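Local atomic coordinates of beta-galactosidase (Geobacillus stearothermophilus, PDB entry 5DFA), a protein that probably catalyses the hydrolysis of terminal non-reducing beta-D-galactose residues in beta-D-galactosides, as a zinc-containing member of glycoside hydrolase family 42. Residues A[63-68]-A[134-139]; A[171-176]-A[205-210]; A[220-225]-A[422-427]. The protein carries 1 engineered substitution. All blocks are in the same frame, centred on the assembly; numbering follows the deposited sequence. Where two conformers were deposited one is given.

Contact 1: residues A[63-68]-A[134-139]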
loop_
_atom_site.group_PDB
_atom_site.type_symbol
_atom_site.label_atom_id
_atom_site.label_comp_id
_atom_site.label_asym_id
_atom_site.label_seq_id
_atom_site.Cartn_x
_atom_site.Cartn_y
_atom_site.Cartn_z
ATOM N N GLY A 63 42.259 7.619 -13.464
ATOM C CA GLY A 63 43.518 8.195 -13.894
ATOM C C GLY A 63 43.645 8.315 -15.399
ATOM O O GLY A 63 44.637 8.838 -15.907
ATOM N N VAL A 64 42.640 7.823 -16.114
ATOM C CA VAL A 64 42.604 7.942 -17.565
ATOM C C VAL A 64 41.540 8.960 -17.955
ATOM O O VAL A 64 40.349 8.724 -17.766
ATOM C CB VAL A 64 42.308 6.593 -18.239
ATOM C CG1 VAL A 64 42.373 6.734 -19.752
ATOM C CG2 VAL A 64 43.287 5.536 -17.753
ATOM N N TYR A 65 41.973 10.093 -18.497
ATOM C CA TYR A 65 41.060 11.203 -18.742
ATOM C C TYR A 65 40.808 11.474 -20.223
ATOM O O TYR A 65 41.687 11.288 -21.066
ATOM C CB TYR A 65 41.589 12.468 -18.064
ATOM C CG TYR A 65 41.670 12.346 -16.560
ATOM C CD1 TYR A 65 40.546 12.544 -15.768
ATOM C CD2 TYR A 65 42.867 12.024 -15.932
ATOM C CE1 TYR A 65 40.612 12.429 -14.392
ATOM C CE2 TYR A 65 42.943 11.909 -14.556
ATOM C CZ TYR A 65 41.813 12.112 -13.791
ATOM O OH TYR A 65 41.884 11.999 -12.421
ATOM N N ARG A 66 39.590 11.915 -20.521
ATOM C CA ARG A 66 39.179 12.241 -21.882
ATOM C C ARG A 66 38.528 13.620 -21.918
ATOM O O ARG A 66 37.306 13.739 -21.843
ATOM C CB ARG A 66 38.207 11.186 -22.418
ATOM C CG ARG A 66 38.768 9.773 -22.466
ATOM C CD ARG A 66 39.670 9.575 -23.672
ATOM N NE ARG A 66 40.182 8.210 -23.754
ATOM C CZ ARG A 66 41.380 7.833 -23.319
ATOM N NH1 ARG A 66 42.199 8.721 -22.772
ATOM N NH2 ARG A 66 41.761 6.568 -23.433
ATOM N N PHE A 67 39.349 14.660 -22.029
ATOM C CA PHE A 67 38.851 16.032 -21.972
ATOM C C PHE A 67 38.661 16.659 -23.349
ATOM O O PHE A 67 38.131 17.765 -23.460
ATOM C CB PHE A 67 39.799 16.907 -21.147
ATOM C CG PHE A 67 39.713 16.673 -19.666
ATOM C CD1 PHE A 67 38.609 17.101 -18.948
ATOM C CD2 PHE A 67 40.741 16.037 -18.989
ATOM C CE1 PHE A 67 38.528 16.892 -17.583
ATOM C CE2 PHE A 67 40.666 15.827 -17.626
ATOM C CZ PHE A 67 39.558 16.255 -16.922
ATOM N N GLU A 68 39.091 15.955 -24.393
ATOM C CA GLU A 68 39.073 16.500 -25.749
ATOM C C GLU A 68 37.664 16.843 -26.225
ATOM O O GLU A 68 37.437 17.921 -26.775
ATOM C CB GLU A 68 39.721 15.522 -26.733
ATOM C CG GLU A 68 41.194 15.243 -26.472
ATOM C CD GLU A 68 41.412 14.212 -25.381
ATOM O OE1 GLU A 68 40.553 13.317 -25.226
ATOM O OE2 GLU A 68 42.441 14.297 -24.678
ATOM N N GLN A 134 36.474 16.373 -5.340
ATOM C CA GLN A 134 37.198 17.639 -5.314
ATOM C C GLN A 134 38.331 17.626 -6.334
ATOM O O GLN A 134 38.673 18.661 -6.908
ATOM C CB GLN A 134 37.749 17.936 -3.917
ATOM C CG GLN A 134 38.357 19.328 -3.798
ATOM C CD GLN A 134 39.026 19.573 -2.461
ATOM O OE1 GLN A 134 40.244 19.454 -2.334
ATOM N NE2 GLN A 134 38.232 19.931 -1.459
ATOM N N HIS A 135 38.907 16.449 -6.560
ATOM C CA HIS A 135 39.975 16.296 -7.540
ATOM C C HIS A 135 39.460 16.609 -8.941
ATOM O O HIS A 135 40.033 17.435 -9.650
ATOM C CB HIS A 135 40.560 14.880 -7.493
ATOM C CG HIS A 135 41.778 14.693 -8.344
ATOM N ND1 HIS A 135 41.854 15.115 -9.653
ATOM C CD2 HIS A 135 42.976 14.116 -8.071
ATOM C CE1 HIS A 135 43.042 14.817 -10.148
ATOM N NE2 HIS A 135 43.740 14.208 -9.204
ATOM N N ILE A 136 38.380 15.941 -9.333
ATOM C CA ILE A 136 37.829 16.103 -10.673
ATOM C C ILE A 136 37.316 17.529 -10.883
ATOM O O ILE A 136 37.359 18.053 -11.996
ATOM C CB ILE A 136 36.701 15.073 -10.950
ATOM C CG1 ILE A 136 36.295 15.096 -12.425
ATOM C CG2 ILE A 136 35.500 15.302 -10.042
ATOM C CD1 ILE A 136 37.385 14.634 -13.363
ATOM N N ASN A 137 36.856 18.163 -9.807
ATOM C CA ASN A 137 36.427 19.556 -9.869
ATOM C C ASN A 137 37.610 20.480 -10.125
ATOM O O ASN A 137 37.506 21.445 -10.882
ATOM C CB ASN A 137 35.713 19.965 -8.579
ATOM C CG ASN A 137 34.343 19.333 -8.445
ATOM O OD1 ASN A 137 33.944 18.506 -9.265
ATOM N ND2 ASN A 137 33.616 19.712 -7.400
ATOM N N ARG A 138 38.736 20.172 -9.488
ATOM C CA ARG A 138 39.953 20.956 -9.659
ATOM C C ARG A 138 40.465 20.857 -11.091
ATOM O O ARG A 138 40.893 21.853 -11.675
ATOM C CB ARG A 138 41.031 20.496 -8.676
ATOM C CG ARG A 138 42.344 21.252 -8.798
ATOM C CD ARG A 138 43.285 20.911 -7.655
ATOM N NE ARG A 138 42.659 21.136 -6.354
ATOM C CZ ARG A 138 42.634 22.309 -5.731
ATOM N NH1 ARG A 138 43.201 23.372 -6.285
ATOM N NH2 ARG A 138 42.040 22.420 -4.549
ATOM N N LEU A 139 40.416 19.653 -11.654
ATOM C CA LEU A 139 40.819 19.434 -13.038
ATOM C C LEU A 139 39.967 20.264 -13.992
ATOM O O LEU A 139 40.482 20.879 -14.926
ATOM C CB LEU A 139 40.722 17.952 -13.400
ATOM C CG LEU A 139 41.722 17.019 -12.715
ATOM C CD1 LEU A 139 41.576 15.603 -13.243
ATOM C CD2 LEU A 139 43.144 17.521 -12.907
#

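Contact 2: residues A[171-176]-A[205-210]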
loop_
_atom_site.group_PDB
_atom_site.type_symbol
_atom_site.label_atom_id
_atom_site.label_comp_id
_atom_site.label_asym_id
_atom_site.label_seq_id
_atom_site.Cartn_x
_atom_site.Cartn_y
_atom_site.Cartn_z
ATOM N N ALA A 171 29.970 10.692 12.527
ATOM C CA ALA A 171 29.894 12.087 12.109
ATOM C C ALA A 171 28.704 12.767 12.773
ATOM O O ALA A 171 28.769 13.939 13.147
ATOM C CB ALA A 171 29.794 12.188 10.597
ATOM N N PHE A 172 27.616 12.017 12.921
ATOM C CA PHE A 172 26.413 12.516 13.576
ATOM C C PHE A 172 26.658 12.741 15.065
ATOM O O PHE A 172 26.133 13.687 15.653
ATOM C CB PHE A 172 25.252 11.542 13.367
ATOM C CG PHE A 172 23.960 11.989 13.990
ATOM C CD1 PHE A 172 23.504 13.286 13.820
ATOM C CD2 PHE A 172 23.193 11.108 14.735
ATOM C CE1 PHE A 172 22.312 13.698 14.389
ATOM C CE2 PHE A 172 22.000 11.514 15.306
ATOM C CZ PHE A 172 21.560 12.810 15.133
ATOM N N ARG A 173 27.461 11.869 15.668
ATOM C CA ARG A 173 27.788 11.984 17.084
ATOM C C ARG A 173 28.685 13.192 17.346
ATOM O O ARG A 173 28.506 13.900 18.336
ATOM C CB ARG A 173 28.460 10.705 17.585
ATOM C CG ARG A 173 27.541 9.495 17.590
ATOM C CD ARG A 173 28.217 8.278 18.198
ATOM N NE ARG A 173 27.407 7.074 18.039
ATOM C CZ ARG A 173 27.652 6.123 17.144
ATOM N NH1 ARG A 173 28.691 6.229 16.328
ATOM N NH2 ARG A 173 26.861 5.062 17.066
ATOM N N GLU A 174 29.647 13.419 16.456
ATOM C CA GLU A 174 30.515 14.588 16.551
ATOM C C GLU A 174 29.702 15.867 16.390
ATOM O O GLU A 174 29.920 16.852 17.097
ATOM C CB GLU A 174 31.621 14.530 15.495
ATOM C CG GLU A 174 32.671 13.464 15.754
ATOM C CD GLU A 174 33.283 13.575 17.138
ATOM O OE1 GLU A 174 33.806 14.659 17.471
ATOM O OE2 GLU A 174 33.239 12.579 17.891
ATOM N N TRP A 175 28.760 15.836 15.454
ATOM C CA TRP A 175 27.870 16.962 15.200
ATOM C C TRP A 175 27.015 17.267 16.427
ATOM O O TRP A 175 26.758 18.429 16.743
ATOM C CB TRP A 175 26.984 16.666 13.987
ATOM C CG TRP A 175 26.063 17.784 13.604
ATOM C CD1 TRP A 175 26.326 18.799 12.731
ATOM C CD2 TRP A 175 24.723 17.990 14.067
ATOM N NE1 TRP A 175 25.236 19.629 12.627
ATOM C CE2 TRP A 175 24.238 19.153 13.438
ATOM C CE3 TRP A 175 23.888 17.305 14.955
ATOM C CZ2 TRP A 175 22.956 19.648 13.669
ATOM C CZ3 TRP A 175 22.616 17.798 15.183
ATOM C CH2 TRP A 175 22.162 18.957 14.543
ATOM N N LEU A 176 26.584 16.216 17.119
ATOM C CA LEU A 176 25.771 16.365 18.321
ATOM C C LEU A 176 26.590 16.909 19.486
ATOM O O LEU A 176 26.097 17.713 20.277
ATOM C CB LEU A 176 25.137 15.027 18.708
ATOM C CG LEU A 176 23.900 14.607 17.910
ATOM C CD1 LEU A 176 23.435 13.223 18.333
ATOM C CD2 LEU A 176 22.783 15.625 18.077
ATOM N N GLN A 205 26.008 5.340 22.273
ATOM C CA GLN A 205 24.687 4.725 22.252
ATOM C C GLN A 205 23.768 5.401 21.240
ATOM O O GLN A 205 22.820 4.791 20.744
ATOM C CB GLN A 205 24.056 4.774 23.645
ATOM C CG GLN A 205 24.785 3.940 24.684
ATOM C CD GLN A 205 24.396 4.308 26.102
ATOM O OE1 GLN A 205 23.584 5.206 26.321
ATOM N NE2 GLN A 205 24.978 3.616 27.073
ATOM N N ILE A 206 24.053 6.662 20.937
ATOM C CA ILE A 206 23.221 7.437 20.024
ATOM C C ILE A 206 23.458 7.054 18.567
ATOM O O ILE A 206 24.598 7.001 18.104
ATOM C CB ILE A 206 23.472 8.950 20.183
ATOM C CG1 ILE A 206 23.300 9.373 21.643
ATOM C CG2 ILE A 206 22.540 9.744 19.280
ATOM C CD1 ILE A 206 23.662 10.822 21.903
ATOM N N GLU A 207 22.373 6.778 17.850
ATOM C CA GLU A 207 22.439 6.461 16.427
ATOM C C GLU A 207 21.291 7.117 15.669
ATOM O O GLU A 207 20.279 7.492 16.265
ATOM C CB GLU A 207 22.409 4.947 16.203
ATOM C CG GLU A 207 23.697 4.231 16.566
ATOM C CD GLU A 207 24.146 3.264 15.488
ATOM O OE1 GLU A 207 23.342 2.972 14.577
ATOM O OE2 GLU A 207 25.303 2.799 15.548
ATOM N N SER A 208 21.450 7.240 14.356
ATOM C CA SER A 208 20.425 7.822 13.497
ATOM C C SER A 208 19.116 7.048 13.608
ATOM O O SER A 208 19.125 5.853 13.905
ATOM C CB SER A 208 20.903 7.843 12.041
ATOM O OG SER A 208 20.970 6.532 11.507
ATOM N N PRO A 209 17.982 7.729 13.380
ATOM C CA PRO A 209 16.683 7.052 13.433
ATOM C C PRO A 209 16.570 5.928 12.407
ATOM O O PRO A 209 17.275 5.938 11.398
ATOM C CB PRO A 209 15.684 8.175 13.129
ATOM C CG PRO A 209 16.486 9.239 12.457
ATOM C CD PRO A 209 17.840 9.165 13.087
ATOM N N SER A 210 15.691 4.968 12.673
ATOM C CA SER A 210 15.548 3.803 11.811
ATOM C C SER A 210 14.185 3.142 11.991
ATOM O O SER A 210 13.632 3.141 13.091
ATOM C CB SER A 210 16.665 2.796 12.098
ATOM O OG SER A 210 16.533 1.639 11.293
#

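Contact 3: residues A[220-225]-A[422-427]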
loop_
_atom_site.group_PDB
_atom_site.type_symbol
_atom_site.label_atom_id
_atom_site.label_comp_id
_atom_site.label_asym_id
_atom_site.label_seq_id
_atom_site.Cartn_x
_atom_site.Cartn_y
_atom_site.Cartn_z
ATOM N N LEU A 220 15.439 13.559 18.220
ATOM C CA LEU A 220 16.435 12.822 17.452
ATOM C C LEU A 220 16.144 12.913 15.956
ATOM O O LEU A 220 17.048 13.148 15.154
ATOM C CB LEU A 220 16.477 11.359 17.897
ATOM C CG LEU A 220 17.280 10.381 17.035
ATOM C CD1 LEU A 220 18.755 10.761 17.003
ATOM C CD2 LEU A 220 17.100 8.959 17.542
ATOM N N ASN A 221 14.880 12.729 15.591
ATOM C CA ASN A 221 14.463 12.812 14.195
ATOM C C ASN A 221 14.717 14.196 13.612
ATOM O O ASN A 221 15.156 14.330 12.469
ATOM C CB ASN A 221 12.982 12.455 14.055
ATOM C CG ASN A 221 12.676 11.042 14.514
ATOM O OD1 ASN A 221 13.551 10.177 14.529
ATOM N ND2 ASN A 221 11.424 10.800 14.887
ATOM N N LEU A 222 14.442 15.222 14.411
ATOM C CA LEU A 222 14.625 16.603 13.984
ATOM C C LEU A 222 16.104 16.946 13.819
ATOM O O LEU A 222 16.509 17.507 12.801
ATOM C CB LEU A 222 13.970 17.558 14.983
ATOM C CG LEU A 222 13.994 19.043 14.620
ATOM C CD1 LEU A 222 13.273 19.283 13.303
ATOM C CD2 LEU A 222 13.376 19.872 15.734
ATOM N N ASP A 223 16.907 16.604 14.823
ATOM C CA ASP A 223 18.341 16.877 14.780
ATOM C C ASP A 223 19.033 16.079 13.678
ATOM O O ASP A 223 20.042 16.519 13.128
ATOM C CB ASP A 223 18.992 16.573 16.132
ATOM C CG ASP A 223 18.940 17.754 17.082
ATOM O OD1 ASP A 223 18.517 18.847 16.652
ATOM O OD2 ASP A 223 19.329 17.592 18.259
ATOM N N TRP A 224 18.489 14.908 13.361
ATOM C CA TRP A 224 19.036 14.091 12.285
ATOM C C TRP A 224 18.866 14.793 10.944
ATOM O O TRP A 224 19.794 14.837 10.139
ATOM C CB TRP A 224 18.372 12.714 12.251
ATOM C CG TRP A 224 18.758 11.901 11.054
ATOM C CD1 TRP A 224 17.948 11.529 10.021
ATOM C CD2 TRP A 224 20.057 11.372 10.757
ATOM N NE1 TRP A 224 18.660 10.794 9.103
ATOM C CE2 TRP A 224 19.956 10.685 9.531
ATOM C CE3 TRP A 224 21.292 11.411 11.410
ATOM C CZ2 TRP A 224 21.045 10.042 8.945
ATOM C CZ3 TRP A 224 22.372 10.771 10.826
ATOM C CH2 TRP A 224 22.240 10.096 9.606
ATOM N N LYS A 225 17.676 15.343 10.713
ATOM C CA LYS A 225 17.410 16.082 9.486
ATOM C C LYS A 225 18.310 17.309 9.388
ATOM O O LYS A 225 18.784 17.654 8.303
ATOM C CB LYS A 225 15.939 16.491 9.408
ATOM C CG LYS A 225 14.979 15.315 9.327
ATOM C CD LYS A 225 13.557 15.773 9.056
ATOM C CE LYS A 225 12.590 14.602 9.086
ATOM N NZ LYS A 225 12.975 13.535 8.120
ATOM N N ASN A 422 8.190 22.566 9.278
ATOM C CA ASN A 422 7.574 21.570 8.412
ATOM C C ASN A 422 7.958 20.158 8.842
ATOM O O ASN A 422 7.126 19.251 8.857
ATOM C CB ASN A 422 7.982 21.811 6.955
ATOM C CG ASN A 422 6.991 21.232 5.964
ATOM O OD1 ASN A 422 6.281 20.273 6.262
ATOM N ND2 ASN A 422 6.945 21.813 4.771
ATOM N N TRP A 423 9.228 19.986 9.198
ATOM C CA TRP A 423 9.741 18.702 9.662
ATOM C C TRP A 423 9.090 18.259 10.969
ATOM O O TRP A 423 8.525 17.168 11.053
ATOM C CB TRP A 423 11.259 18.774 9.842
ATOM C CG TRP A 423 12.018 18.898 8.559
ATOM C CD1 TRP A 423 11.553 18.637 7.303
ATOM C CD2 TRP A 423 13.379 19.318 8.404
ATOM N NE1 TRP A 423 12.542 18.865 6.376
ATOM C CE2 TRP A 423 13.672 19.286 7.026
ATOM C CE3 TRP A 423 14.378 19.720 9.297
ATOM C CZ2 TRP A 423 14.922 19.636 6.519
ATOM C CZ3 TRP A 423 15.619 20.067 8.792
ATOM C CH2 TRP A 423 15.880 20.023 7.416
ATOM N N ALA A 424 9.177 19.113 11.985
ATOM C CA ALA A 424 8.669 18.789 13.315
ATOM C C ALA A 424 7.163 18.552 13.307
ATOM O O ALA A 424 6.668 17.643 13.975
ATOM C CB ALA A 424 9.020 19.895 14.296
ATOM N N LEU A 425 6.440 19.370 12.549
ATOM C CA LEU A 425 4.989 19.252 12.466
ATOM C C LEU A 425 4.577 17.935 11.816
ATOM O O LEU A 425 3.631 17.284 12.261
ATOM C CB LEU A 425 4.400 20.430 11.687
ATOM C CG LEU A 425 2.883 20.439 11.490
ATOM C CD1 LEU A 425 2.164 20.338 12.825
ATOM C CD2 LEU A 425 2.452 21.689 10.737
ATOM N N ASN A 426 5.292 17.545 10.766
ATOM C CA ASN A 426 4.992 16.306 10.056
ATOM C C ASN A 426 5.294 15.063 10.889
ATOM O O ASN A 426 4.615 14.046 10.767
ATOM C CB ASN A 426 5.772 16.244 8.741
ATOM C CG ASN A 426 5.046 16.925 7.599
ATOM O OD1 ASN A 426 3.847 17.190 7.680
ATOM N ND2 ASN A 426 5.771 17.207 6.523
ATOM N N ASP A 427 6.313 15.152 11.737
ATOM C CA ASP A 427 6.737 14.015 12.547
ATOM C C ASP A 427 5.913 13.882 13.826
ATOM O O ASP A 427 5.938 12.843 14.485
ATOM C CB ASP A 427 8.223 14.138 12.895
ATOM C CG ASP A 427 8.793 12.857 13.474
ATOM O OD1 ASP A 427 8.631 11.794 12.839
ATOM O OD2 ASP A 427 9.398 12.913 14.566
#

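Contact 1: residues A[63-68]-A[134-139]
With CG set opposite the carbonyl carbon (chi1 -63°), Tyr-65 holds its ring out from the loop toward helix 127-144, and Leu-139, with a matching first torsion of -68°, lowers its CD1 methyl onto one face of that ring. CD1 lies 3.9 Å from the centroid of the Tyr-65 ring, a CH-pi contact displaced toward CE1 and CZ. One turn earlier on the helix, Ile-136 brings its CD1 to 4.0 Å from Tyr-65 CE1, while His-135 CE1 approaches Tyr-65 OH at 3.8 Å. Phe-67, two residues along the loop, is buried and presents CZ to Leu-139 CB at 4.1 Å; its ring continues onto Leu-140 and Tyr-144 of the same helix. With a serine in place of Tyr-65, Leu-139 CD1 would probably lose its aromatic cover and a gap would open beside Ile-136. The union is mainly apolar and thins out toward solvent at His-135. It joins neighbouring beta-alpha units of a TIM barrel: the loop that leads from helix 55-58 into helix 68-79, after strand 47-50, rests on helix 127-144, the longer of the two helices between strands 83-87 and 150-154.

Contact 2: residues A[171-176]-A[205-210]
Arg-173 NE lies 2.8 Å from the backbone O of Ile-206, the shortest polar approach between helix 166-179 and the loop 205-210, although its N-H points only roughly at the oxygen (127°) and the hydrogen bond is weak. Both segments belong to the long excursion of the TIM-barrel chain between strands 150-154 and 252-257, close to the four-cysteine zinc site, whose ligand Cys-168 lies on the same helix. The arginine chain runs extended from CG to NE, which carries the guanidinium off the helix and across to the loop. There NH2 meets Glu-207 OE2 at 3.1 Å, in a salt bridge of poor hydrogen-bond geometry; the glutamate was modelled in two conformers, so this link is less certain than the carbonyl contact. Glu-207 also pairs through OE1 with Arg-111, and Arg-173 NH1 with Glu-170. The buried guanidinium therefore has acidic neighbours at both terminal nitrogens, which would be expected to offset its charge. Beside this polar group, Phe-172 turns its ring edge to the backbone carbon of Glu-207, and its CE2 comes within 4.4 Å of Ile-206 CG2. The ring is further enclosed by helix 218-239, where Trp-224 meets it edge-to-face. Ser-208, its side chain about 9 Å from the zinc ion, is hydrogen-bonded through OG to Gln-169 and His-164, which ties the loop to the chain around the metal. The apolar end of the contact is completed by Leu-176 and Ile-206, which reach for each other tip to tip: Leu-176 CD1 stands 3.7 Å from Ile-206 CG2, and the same methyl lies 3.7 Å above the plane of the Phe-172 ring, offset toward its rim.

Contact 3: residues A[220-225]-A[422-427]
Trp-423 packs its indole against Lys-225 where helix 419-427 crosses helix 218-239, the axes of segments 220-225 and 422-427 approaching to 9.9 Å with their directions 147° apart, roughly antiparallel. The aliphatic part of the lysine lies over one face of the ring system. Its CD stands 3.7 Å from the centroid of the five-membered ring of Trp-423, a CH-pi contact, and its CB comes within 3.6 Å of Trp-423 CZ3 on the six-membered ring. At the last torsion the lysine chain bends (chi4 -57°), leaving NZ 5.5 Å from the same centroid of Trp-423, too long for more than a weak cation-pi attraction. The lysine was modelled in two conformers, so the details of this packing are less certain. Leu-222 comes to the same tryptophan from another direction, CD1 near the plane of the indole and 4.0 Å from Trp-423 CB. Trp-423 NE1 is hydrogen-bonded to the backbone O of Gln-267, which helps to fix the ring's orientation. Next in sequence, Ala-424 offers only a methyl, and the same leucine CD1 covers it, 4.4 Å from Ala-424 CB. A turn later Asp-427, at the end of its helix, receives the hydrogen bond between the segments: Asn-221 ND2 points almost straight at OD2, 2.9 Å away at 173°, meeting it on the syn side but tilted out of the carboxylate plane, the amide and carboxylate planes nearly perpendicular. The same oxygen is also hydrogen-bonded to His-218 ND1, from the start of the opposing helix. The barrel and the trimerisation domain of one chain are thus joined by packing of Trp-423 on Leu-222 and the aliphatic chain of Lys-225, and by a carboxylate oxygen held by two side chains of helix 218-239; the nearly linear bond from Asn-221 probably helps to align the two helix ends.

Contacts 2 and 3 are buried and adjoin each other: Pro-209 and Ser-208 of the loop pack on Asn-221 and Trp-224, so helix 218-239 forms one side of contact 3 and packs on the loop of contact 2. Contact 1 is only partly buried and stands apart, its nearest atoms about 17 Å from contact 2 and about 22 Å from contact 3. Contacts 1 and 2 each set a loop against a helix of the barrel domain, whereas contact 3 pairs helices from different domains. Contact 1 is mainly apolar, with a tyrosine hydroxyl beside a histidine at its rim; contact 2 sets a buried arginine among acids and a backbone carbonyl; contact 3 combines tryptophan packing with one nearly linear amide-carboxylate bond.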